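Local coordinates for thioesterase domain-containing protein (Pyrococcus horikoshii, PDB 1IXL) that is of unknown function but adopts a hot-dog fold and may hydrolyse acyl-CoA thioesters, at residues A[21-26]-A[59-64]; A[49-54]-A[105-110]. All coordinates share one frame; numbering follows the deposited sequence.

Contact 1: residues A[21-26]-A[59-64]; sequences ILIKEG and AMLAVN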
# COMPACT_ATOMS: atom_id res chain seq x y z
N ILE A 21 -6.01 8.56 1.72
CA ILE A 21 -6.30 9.98 1.59
C ILE A 21 -6.84 10.26 0.20
O ILE A 21 -7.30 11.36 -0.09
CB ILE A 21 -5.04 10.87 1.87
CG1 ILE A 21 -3.88 10.48 0.94
CG2 ILE A 21 -4.62 10.72 3.31
CD1 ILE A 21 -2.62 11.36 1.12
N LEU A 22 -6.80 9.26 -0.66
CA LEU A 22 -7.32 9.44 -2.01
C LEU A 22 -7.59 8.11 -2.68
O LEU A 22 -6.73 7.23 -2.71
CB LEU A 22 -6.34 10.25 -2.87
CG LEU A 22 -6.86 10.79 -4.22
CD1 LEU A 22 -5.89 11.85 -4.73
CD2 LEU A 22 -6.98 9.66 -5.24
N ILE A 23 -8.81 7.96 -3.21
CA ILE A 23 -9.15 6.74 -3.93
C ILE A 23 -9.98 7.14 -5.14
O ILE A 23 -11.03 7.77 -5.00
CB ILE A 23 -10.00 5.75 -3.10
CG1 ILE A 23 -9.34 5.42 -1.75
CG2 ILE A 23 -10.19 4.44 -3.92
CD1 ILE A 23 -10.19 4.50 -0.84
N LYS A 24 -9.51 6.78 -6.32
CA LYS A 24 -10.25 7.06 -7.53
C LYS A 24 -10.03 5.86 -8.44
O LYS A 24 -9.29 4.93 -8.07
CB LYS A 24 -9.74 8.33 -8.21
CG LYS A 24 -8.33 8.27 -8.73
CD LYS A 24 -7.96 9.57 -9.40
CE LYS A 24 -6.61 9.51 -10.07
NZ LYS A 24 -6.28 10.81 -10.74
N GLU A 25 -10.65 5.88 -9.61
CA GLU A 25 -10.51 4.79 -10.57
C GLU A 25 -9.05 4.48 -10.91
O GLU A 25 -8.32 5.35 -11.41
CB GLU A 25 -11.24 5.14 -11.86
CG GLU A 25 -11.02 4.15 -13.01
CD GLU A 25 -11.66 2.80 -12.76
OE1 GLU A 25 -12.44 2.68 -11.79
OE2 GLU A 25 -11.39 1.87 -13.55
N GLY A 26 -8.63 3.26 -10.61
CA GLY A 26 -7.28 2.81 -10.90
C GLY A 26 -6.12 3.45 -10.15
O GLY A 26 -4.96 3.22 -10.52
N ALA A 59 -2.04 -0.63 -2.92
CA ALA A 59 -2.26 -1.44 -4.10
C ALA A 59 -3.68 -2.04 -4.09
O ALA A 59 -4.37 -2.03 -5.11
CB ALA A 59 -1.20 -2.56 -4.17
N MSE A 60 -4.11 -2.55 -2.93
CA MSE A 60 -5.44 -3.11 -2.81
C MSE A 60 -6.48 -2.01 -3.10
O MSE A 60 -7.54 -2.30 -3.67
CB MSE A 60 -5.68 -3.66 -1.39
CG MSE A 60 -4.75 -4.81 -0.95
SE MSE A 60 -4.91 -6.35 -1.91
CE MSE A 60 -4.01 -5.98 -3.20
N LEU A 61 -6.20 -0.77 -2.71
CA LEU A 61 -7.17 0.31 -2.96
C LEU A 61 -7.10 0.85 -4.38
O LEU A 61 -8.06 1.46 -4.85
CB LEU A 61 -7.02 1.46 -1.95
CG LEU A 61 -7.31 1.00 -0.51
CD1 LEU A 61 -7.33 2.19 0.46
CD2 LEU A 61 -8.63 0.28 -0.46
N ALA A 62 -5.99 0.64 -5.07
CA ALA A 62 -5.91 1.08 -6.45
C ALA A 62 -6.85 0.17 -7.26
O ALA A 62 -7.38 0.58 -8.29
CB ALA A 62 -4.48 0.99 -6.97
N VAL A 63 -7.07 -1.06 -6.79
CA VAL A 63 -8.00 -1.97 -7.50
C VAL A 63 -9.38 -1.75 -6.91
O VAL A 63 -10.36 -1.65 -7.63
CB VAL A 63 -7.58 -3.44 -7.34
CG1 VAL A 63 -8.61 -4.36 -8.03
CG2 VAL A 63 -6.17 -3.63 -7.95
N ASN A 64 -9.44 -1.69 -5.59
CA ASN A 64 -10.66 -1.39 -4.85
C ASN A 64 -11.87 -2.24 -5.23
O ASN A 64 -12.95 -1.72 -5.50
CB ASN A 64 -10.99 0.10 -5.01
CG ASN A 64 -12.04 0.58 -4.02
OD1 ASN A 64 -12.10 0.11 -2.88
ND2 ASN A 64 -12.88 1.53 -4.45
O HOH W 1 -9.61 2.59 -6.86
O HOH W 2 -9.79 1.03 -9.71

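Contact 2: residues A[49-54]-A[105-110]; sequences GFTFGL and VKVYRE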
# COMPACT_ATOMS: atom_id res chain seq x y z
N GLY A 49 8.80 -4.20 7.01
CA GLY A 49 7.51 -4.86 6.92
C GLY A 49 6.38 -3.85 6.99
O GLY A 49 5.31 -4.03 6.38
N PHE A 50 6.57 -2.77 7.74
CA PHE A 50 5.51 -1.77 7.83
C PHE A 50 5.39 -0.95 6.55
O PHE A 50 4.28 -0.67 6.09
CB PHE A 50 5.76 -0.89 9.06
CG PHE A 50 5.66 -1.65 10.36
CD1 PHE A 50 4.41 -2.04 10.84
CD2 PHE A 50 6.80 -2.05 11.04
CE1 PHE A 50 4.31 -2.83 11.98
CE2 PHE A 50 6.71 -2.84 12.18
CZ PHE A 50 5.46 -3.23 12.65
N THR A 51 6.53 -0.61 5.97
CA THR A 51 6.57 0.14 4.73
C THR A 51 5.92 -0.70 3.63
O THR A 51 5.16 -0.17 2.79
CB THR A 51 8.01 0.43 4.34
OG1 THR A 51 8.66 1.07 5.44
CG2 THR A 51 8.05 1.35 3.12
N PHE A 52 6.22 -1.99 3.63
CA PHE A 52 5.63 -2.91 2.64
C PHE A 52 4.12 -3.00 2.87
O PHE A 52 3.34 -3.00 1.92
CB PHE A 52 6.23 -4.31 2.76
CG PHE A 52 5.58 -5.35 1.86
CD1 PHE A 52 6.11 -5.64 0.61
CD2 PHE A 52 4.43 -6.01 2.26
CE1 PHE A 52 5.50 -6.59 -0.24
CE2 PHE A 52 3.79 -6.96 1.42
CZ PHE A 52 4.34 -7.25 0.17
N GLY A 53 3.71 -3.09 4.14
CA GLY A 53 2.30 -3.21 4.45
C GLY A 53 1.57 -1.99 3.92
O GLY A 53 0.49 -2.11 3.35
N LEU A 54 2.14 -0.81 4.13
CA LEU A 54 1.51 0.40 3.61
C LEU A 54 1.39 0.32 2.08
O LEU A 54 0.33 0.61 1.51
CB LEU A 54 2.31 1.65 4.01
CG LEU A 54 2.06 2.94 3.20
CD1 LEU A 54 0.64 3.43 3.41
CD2 LEU A 54 3.05 4.01 3.63
N VAL A 105 3.66 0.62 -7.19
CA VAL A 105 3.51 1.44 -6.00
C VAL A 105 4.85 2.05 -5.65
O VAL A 105 5.90 1.41 -5.75
CB VAL A 105 3.02 0.62 -4.76
CG1 VAL A 105 2.83 1.54 -3.59
CG2 VAL A 105 1.71 -0.09 -5.06
N LYS A 106 4.82 3.31 -5.25
CA LYS A 106 6.03 3.99 -4.83
C LYS A 106 5.65 4.62 -3.51
O LYS A 106 4.58 5.21 -3.38
CB LYS A 106 6.44 5.06 -5.86
CG LYS A 106 7.23 4.49 -7.02
CD LYS A 106 8.03 5.56 -7.74
CE LYS A 106 7.40 5.93 -9.06
NZ LYS A 106 7.45 4.76 -9.97
N VAL A 107 6.51 4.44 -2.51
CA VAL A 107 6.23 5.03 -1.22
C VAL A 107 7.19 6.20 -1.06
O VAL A 107 8.40 6.04 -1.26
CB VAL A 107 6.45 4.03 -0.09
CG1 VAL A 107 6.17 4.70 1.26
CG2 VAL A 107 5.51 2.81 -0.29
N TYR A 108 6.65 7.37 -0.71
CA TYR A 108 7.44 8.60 -0.55
C TYR A 108 7.52 9.14 0.87
O TYR A 108 6.64 8.92 1.70
CB TYR A 108 6.83 9.74 -1.39
CG TYR A 108 6.72 9.48 -2.88
CD1 TYR A 108 5.68 8.69 -3.39
CD2 TYR A 108 7.67 9.97 -3.76
CE1 TYR A 108 5.60 8.40 -4.76
CE2 TYR A 108 7.61 9.70 -5.12
CZ TYR A 108 6.58 8.91 -5.62
OH TYR A 108 6.53 8.62 -6.97
N ARG A 109 8.61 9.86 1.14
CA ARG A 109 8.77 10.56 2.41
C ARG A 109 9.03 11.93 1.79
O ARG A 109 10.12 12.20 1.31
CB ARG A 109 10.00 10.08 3.18
CG ARG A 109 10.23 10.86 4.48
CD ARG A 109 11.39 10.28 5.22
NE ARG A 109 12.57 10.25 4.37
CZ ARG A 109 13.51 9.32 4.45
NH1 ARG A 109 13.40 8.34 5.33
NH2 ARG A 109 14.56 9.36 3.63
N GLU A 110 7.99 12.75 1.74
CA GLU A 110 8.06 14.04 1.07
C GLU A 110 8.36 13.73 -0.40
O GLU A 110 7.54 13.06 -1.05
CB GLU A 110 9.12 14.93 1.72
CG GLU A 110 8.82 15.14 3.21
CD GLU A 110 9.68 16.19 3.85
OE1 GLU A 110 10.92 16.09 3.76
OE2 GLU A 110 9.11 17.13 4.45

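Contact 1: residues A[21-26]-A[59-64]
The C-terminal end of the hot-dog helix meets the strand that is outermost in the sheet within this chain, I23 of strand 19-24 facing L61 and N64 while G26, just past the strand, lies against A62. The CA atoms of G26 and A62 are 5.0 Å apart, closer than any other pair across the two segments. I23 carries the apolar part with two of its branches. CG1 lies beside the backbone N (chi1 -53°), and the extended chain beyond it brings CD1 to 3.9 Å from CD1 of L61, methyl against methyl. CG2, the other branch, is anti to the backbone N and lies 3.8 Å from the carbonyl O of L61 and 4.0 Å from ND2 of N64, whose side chain runs nearly at right angles to that of I23. The amide of N64 is engaged elsewhere: OD1 accepts from the backbone N of R7 and ND2 donates to the carbonyl O of E5. No direct hydrogen bond joins the segments; two waters do so instead. Water 1 donates to K24 O at 2.7 Å and to L61 O at 2.8 Å. Water 2 accepts from G26 N at 2.7 Å and donates to A62 O. Both waters have more acceptors in reach than protons to give, so not every donated bond need form at once. The same carbonyl of A62 receives a bent CA-H...O contact from G26, CA to O 3.4 Å with 136° at the hydrogen. Carbonyls of the last helical turn, which have no further turn to donate to them, thus find partners in water and in a C-H group; the polar links between strand end and helix run through water, beside the direct apolar packing of I23.

Contact 2: residues A[49-54]-A[105-110]
T51 and L54, one turn apart on the central helix of the hot-dog fold, both approach V107 on strand 100-109, where the antiparallel sheet wraps round the helix. The helical turn is regular across this stretch, G53 N bonding to G49 O and L54 N to F50 O, both at 2.9 Å, so that residues three apart present themselves to the same strand. T51 comes first: its CA is the one nearest to that of V107, at 7.7 Å, and its methyl CG2 lies 4.3 Å from V107 CG1, a loose approach. The same threonine also touches L115 of the neighbouring strand 112-123 and V81 of a loop. L54 then makes the closer approach. Its CB does not aim at the strand, but CG is anti to the backbone N (chi1 161°) and the second torsion of 65° carries the chain's end nearer, where it also packs on L87 and A89 of strand 86-97. V107 answers from the sheet with its CB directed at the helix; it also touches A55 of the helix, A89 and V114, so the valine lies between the helix and residues of the two flanking strands, 86-97 and 112-123. All three touching residues are buried, and no hydrogen bond crosses between the segments, which leaves an entirely apolar join of modest size, 125 Å² over both sides. One branch of V107 makes both contacts: CG1, anti to its backbone N, lies 4.0 Å from CD2 of L54.

In the fold
Contacts 1 and 2 both use helix 48-63, contact 2 near its beginning and contact 1 at its end, with their centres about 15 Å apart. Both reach the same six-stranded antiparallel sheet, contact 1 at strand 19-24, outermost within this chain, and contact 2 at strand 100-109 further in. Along the chain the segments alternate, in the order 21-26, 49-54, 59-64, 105-110, so the two pairings interleave. The two also touch directly: A59 CB packs against V105 CG2 at 3.9 Å. The helix thus meets the sheet at both ends, purely apolar at contact 2, apolar plus water-bridged at contact 1; the long helix lying against the antiparallel sheet is the defining feature of the hot-dog fold.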